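Thioredoxin (Bacillus cereus, PDB 3ZIT) probably acts as a small thiol-disulfide oxidoreductase of the thioredoxin and glutaredoxin class, passing electrons through a CxxC cysteine pair. Local coordinates at residues 4-9 with 54-59; 8-13 with 33-38. The protein carries 1 engineered substitution. One frame throughout, in Å; residues are numbered along the deposited sequence.

Both contacts use the stretch of chain formed by strand 4-8 and the loop that follows it, and they share A8 and Q9. Interaction 1 lies in the core: strands 4-8 and 55-58 pair antiparallel near the centre of the chain, by backbone hydrogen bonds and mostly buried side chains. Interaction 2, about 11 Å away between centres, lies at the C-terminal ends of strands 4-8 and 30-33, where the parallel pairing runs out into two loops; there a single backbone hydrogen bond is joined by polar contacts of lysine, aspartate and glutamine side chains nearer the surface. The two meet where Y7 CD2 packs on V34 CG1, 3.8 Å apart, and where P54 CD lies 4.2 Å from C12 SG.

Interaction 1. Residues 4-9 with 54-59; sequences IEVYAQ and PTVVID. Engineered in segment 4-9: A8 (natural residue Thr).
Strands 4-8 and 55-58 run antiparallel, their axes 4.7 Å apart at closest approach, and E5 pairs with V57 and Y7 with T55 through two backbone hydrogen bonds each. Of these, Y7 N to T55 O is short (2.8 Å) and straight (172° at the hydrogen), whereas T55 N to Y7 O stretches to 3.2 Å. I4 and V56 lie side by side on one face of the sheet, I4 CG2 meeting V56 CG1 at 4.2 Å; the V6 CG2 methyl packs on the same V56 branch. Helix 68-75 covers V56 through L71, while V6 rests on L22 of helix 13-24. This central antiparallel pair, with strand 30-33 parallel on the far side of 4-8, belongs to the thioredoxin fold, and the cis-proline P54 leads into strand 55-58 beside the CxxC motif. On the other face the Y7 ring reaches back along its own strand and crosses V57 obliquely: with CG beside the backbone N (chi1 -66°), CE1 comes 4.1 Å from V57 CG2. T55 O lies at the ring's edge. The phenol oxygen, Y7 OH, donates to E5 OE1 at 2.6 Å, meeting the carboxylate from above its plane. R43 also bonds Y7 OH, and the F32 ring lies nearly parallel to that of Y7. T55 OG1 is held by S50 and S52.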
# COMPACT_ATOMS: atom_id res chain seq x y z
N ILE B 4 7.91 15.32 7.17
CA ILE B 4 7.50 13.97 6.92
C ILE B 4 8.67 13.11 6.74
O ILE B 4 9.45 13.32 5.74
CB ILE B 4 6.52 13.77 5.75
CG1 ILE B 4 5.41 14.80 5.72
CG2 ILE B 4 6.03 12.37 5.64
CD1 ILE B 4 5.08 15.26 4.37
N GLU B 5 8.95 12.16 7.63
CA GLU B 5 10.09 11.27 7.57
C GLU B 5 9.62 9.85 7.42
O GLU B 5 8.74 9.42 8.18
CB GLU B 5 10.98 11.34 8.80
CG GLU B 5 11.58 12.72 9.04
CD GLU B 5 12.45 12.74 10.34
OE1 GLU B 5 12.34 11.85 11.20
OE2 GLU B 5 13.07 13.75 10.64
N VAL B 6 10.20 9.10 6.52
CA VAL B 6 9.92 7.68 6.32
C VAL B 6 11.15 6.88 6.64
O VAL B 6 12.19 7.08 6.01
CB VAL B 6 9.45 7.42 4.89
CG1 VAL B 6 9.22 5.94 4.67
CG2 VAL B 6 8.22 8.23 4.58
N TYR B 7 11.04 5.96 7.59
CA TYR B 7 12.11 5.05 7.95
C TYR B 7 11.83 3.69 7.33
O TYR B 7 10.75 3.10 7.57
CB TYR B 7 12.25 4.93 9.47
CG TYR B 7 12.72 6.25 10.08
CD1 TYR B 7 11.85 7.28 10.33
CD2 TYR B 7 14.07 6.48 10.27
CE1 TYR B 7 12.28 8.54 10.70
CE2 TYR B 7 14.54 7.73 10.65
CZ TYR B 7 13.67 8.75 10.84
OH TYR B 7 14.16 10.00 11.19
N ALA B 8 12.79 3.20 6.54
CA ALA B 8 12.61 2.00 5.77
C ALA B 8 13.91 1.17 5.80
O ALA B 8 14.90 1.60 6.39
CB ALA B 8 12.27 2.33 4.30
N GLN B 9 13.88 0.03 5.18
CA GLN B 9 15.08 -0.81 5.01
C GLN B 9 14.82 -1.68 3.79
O GLN B 9 13.67 -1.80 3.32
CB GLN B 9 15.49 -1.54 6.22
CG GLN B 9 14.47 -2.59 6.60
CD GLN B 9 14.92 -3.48 7.84
OE1 GLN B 9 15.69 -3.14 8.70
NE2 GLN B 9 14.33 -4.63 7.92
N PRO B 54 8.03 -0.32 8.16
CA PRO B 54 8.10 1.17 8.02
C PRO B 54 7.66 1.82 9.35
O PRO B 54 6.83 1.31 10.09
CB PRO B 54 7.05 1.47 6.95
CG PRO B 54 6.07 0.31 7.06
CD PRO B 54 6.89 -0.90 7.44
N THR B 55 8.25 3.02 9.55
CA THR B 55 7.78 3.95 10.56
C THR B 55 7.75 5.31 9.87
O THR B 55 8.74 5.64 9.17
CB THR B 55 8.67 3.96 11.80
OG1 THR B 55 8.43 2.70 12.50
CG2 THR B 55 8.24 5.04 12.78
N VAL B 56 6.68 6.07 10.02
CA VAL B 56 6.58 7.37 9.41
C VAL B 56 6.38 8.36 10.55
O VAL B 56 5.60 8.10 11.47
CB VAL B 56 5.43 7.43 8.42
CG1 VAL B 56 5.37 8.78 7.71
CG2 VAL B 56 5.57 6.33 7.36
N VAL B 57 7.06 9.53 10.47
CA VAL B 57 6.93 10.59 11.46
C VAL B 57 6.32 11.78 10.72
O VAL B 57 6.88 12.24 9.73
CB VAL B 57 8.26 10.91 12.13
CG1 VAL B 57 7.99 11.93 13.23
CG2 VAL B 57 8.85 9.65 12.70
N ILE B 58 5.16 12.26 11.21
CA ILE B 58 4.41 13.31 10.53
C ILE B 58 4.27 14.46 11.50
O ILE B 58 3.51 14.39 12.47
CB ILE B 58 3.06 12.82 10.10
CG1 ILE B 58 3.22 11.61 9.18
CG2 ILE B 58 2.26 13.96 9.42
CD1 ILE B 58 2.05 10.82 8.92
N ASP B 59 5.04 15.55 11.27
CA ASP B 59 5.03 16.69 12.20
C ASP B 59 5.24 16.25 13.64
O ASP B 59 4.60 16.79 14.56
CB ASP B 59 3.73 17.48 12.01
CG ASP B 59 3.87 18.91 12.40
OD1 ASP B 59 5.01 19.44 12.47
OD2 ASP B 59 2.80 19.52 12.66

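Interaction 2. Residues 8-13 with 33-38; sequences AQPDCP and DVKKDA. Engineered in segment 8-13: A8 (natural residue Thr).
Q9 and K35 meet side chain to side chain: K35 NZ gives a hydrogen bond of 2.7 Å to Q9 OE1. The ammonium stands above the amide plane, 41° out of it, and does not use a lone pair. Q9 sends CG between its backbone N and carbonyl carbon (chi1 67°) and then runs extended, while K35 folds back at chi2 and chi4, which brings its amine round to the amide oxygen. Lower down, the aliphatic parts pack, K35 CG lying 3.9 Å from Q9 CB.

P10 is the second large contributor. The P10 and D33 side chains cross at about a right angle, with P10 CD 3.6 Å from D33 OD2, and K36 NZ comes to 3.4 Å from P10 CG. That lysine forms a salt bridge to D33 OD2, from above the carboxylate plane. D33 OD1 takes two backbone N-H groups, those of K35 in an Asx turn and of K36 one residue further on, which fix the rotation of the carboxylate against the proline.

A8, an engineered residue (threonine in nature), takes part through its backbone: V34 N bonds to A8 O at 2.9 Å and 166°, and V34 CG2 sits 3.5 Å from the same oxygen. F32 also bonds to the A8 backbone, continuing the parallel pairing of strands 4-8 and 30-33. The A8 side chain rests on C15 and K19 of helix 13-24. Beyond P10 the chain turns to C12, the N-cap of that helix, joined to C15 by a disulfide: the CxxC at a helix start characteristic of the thioredoxin fold, which follows its first strand.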
# COMPACT_ATOMS: atom_id res chain seq x y z
N ALA B 8 12.79 3.20 6.54
CA ALA B 8 12.61 2.00 5.77
C ALA B 8 13.91 1.17 5.80
O ALA B 8 14.90 1.60 6.39
CB ALA B 8 12.27 2.33 4.30
N GLN B 9 13.88 0.03 5.18
CA GLN B 9 15.08 -0.81 5.01
C GLN B 9 14.82 -1.68 3.79
O GLN B 9 13.67 -1.80 3.32
CB GLN B 9 15.49 -1.54 6.22
CG GLN B 9 14.47 -2.59 6.60
CD GLN B 9 14.92 -3.48 7.84
OE1 GLN B 9 15.69 -3.14 8.70
NE2 GLN B 9 14.33 -4.63 7.92
N PRO B 10 15.88 -2.34 3.29
CA PRO B 10 15.72 -3.27 2.16
C PRO B 10 14.91 -4.52 2.61
O PRO B 10 14.77 -4.84 3.83
CB PRO B 10 17.15 -3.77 1.88
CG PRO B 10 17.99 -2.71 2.44
CD PRO B 10 17.30 -2.17 3.64
N ASP B 11 14.37 -5.22 1.64
CA ASP B 11 13.65 -6.44 1.81
C ASP B 11 12.53 -6.19 2.78
O ASP B 11 12.30 -6.95 3.73
CB ASP B 11 14.51 -7.56 2.29
CG ASP B 11 13.84 -8.93 2.02
OD1 ASP B 11 12.77 -9.03 1.34
OD2 ASP B 11 14.39 -9.90 2.57
N CYS B 12 11.72 -5.17 2.50
CA CYS B 12 10.70 -4.74 3.41
C CYS B 12 9.53 -4.34 2.52
O CYS B 12 9.28 -3.19 2.19
CB CYS B 12 11.19 -3.56 4.24
SG CYS B 12 9.88 -2.93 5.38
N PRO B 13 8.77 -5.34 2.09
CA PRO B 13 7.60 -5.02 1.22
C PRO B 13 6.62 -4.01 1.85
O PRO B 13 6.12 -3.13 1.14
CB PRO B 13 6.94 -6.36 0.92
CG PRO B 13 8.08 -7.30 0.94
CD PRO B 13 8.98 -6.78 2.11
N ASP B 33 17.19 4.91 5.22
CA ASP B 33 17.41 3.45 5.24
C ASP B 33 18.13 3.13 6.51
O ASP B 33 19.27 3.51 6.67
CB ASP B 33 18.17 3.08 4.00
CG ASP B 33 18.44 1.57 3.89
OD1 ASP B 33 18.72 0.95 4.88
OD2 ASP B 33 18.42 1.08 2.71
N VAL B 34 17.44 2.47 7.44
CA VAL B 34 18.00 2.20 8.75
C VAL B 34 19.05 1.12 8.76
O VAL B 34 19.67 0.90 9.78
CB VAL B 34 16.89 2.00 9.80
CG1 VAL B 34 16.00 3.18 9.91
CG2 VAL B 34 16.10 0.70 9.58
N LYS B 35 19.21 0.36 7.67
CA LYS B 35 20.34 -0.57 7.59
C LYS B 35 21.59 0.20 7.21
O LYS B 35 22.67 -0.08 7.69
CB LYS B 35 20.04 -1.68 6.58
CG LYS B 35 19.07 -2.74 7.05
CD LYS B 35 19.77 -3.67 8.02
CE LYS B 35 18.81 -4.85 8.32
NZ LYS B 35 17.87 -4.52 9.44
N LYS B 36 21.50 1.17 6.30
CA LYS B 36 22.64 1.91 5.72
C LYS B 36 22.97 3.14 6.47
O LYS B 36 24.05 3.69 6.27
CB LYS B 36 22.35 2.25 4.26
CG LYS B 36 22.12 1.03 3.40
CD LYS B 36 21.80 1.45 1.95
CE LYS B 36 21.49 0.34 0.95
NZ LYS B 36 20.45 -0.57 1.43
N ASP B 37 22.08 3.69 7.27
CA ASP B 37 22.25 4.94 7.96
C ASP B 37 22.07 4.68 9.48
O ASP B 37 20.97 4.59 9.97
CB ASP B 37 21.29 5.96 7.40
CG ASP B 37 21.34 7.32 8.05
OD1 ASP B 37 21.93 7.46 9.16
OD2 ASP B 37 20.71 8.30 7.55
N ALA B 38 23.19 4.50 10.19
CA ALA B 38 23.17 4.21 11.61
C ALA B 38 22.53 5.34 12.41
O ALA B 38 21.88 5.07 13.41
CB ALA B 38 24.58 3.95 12.07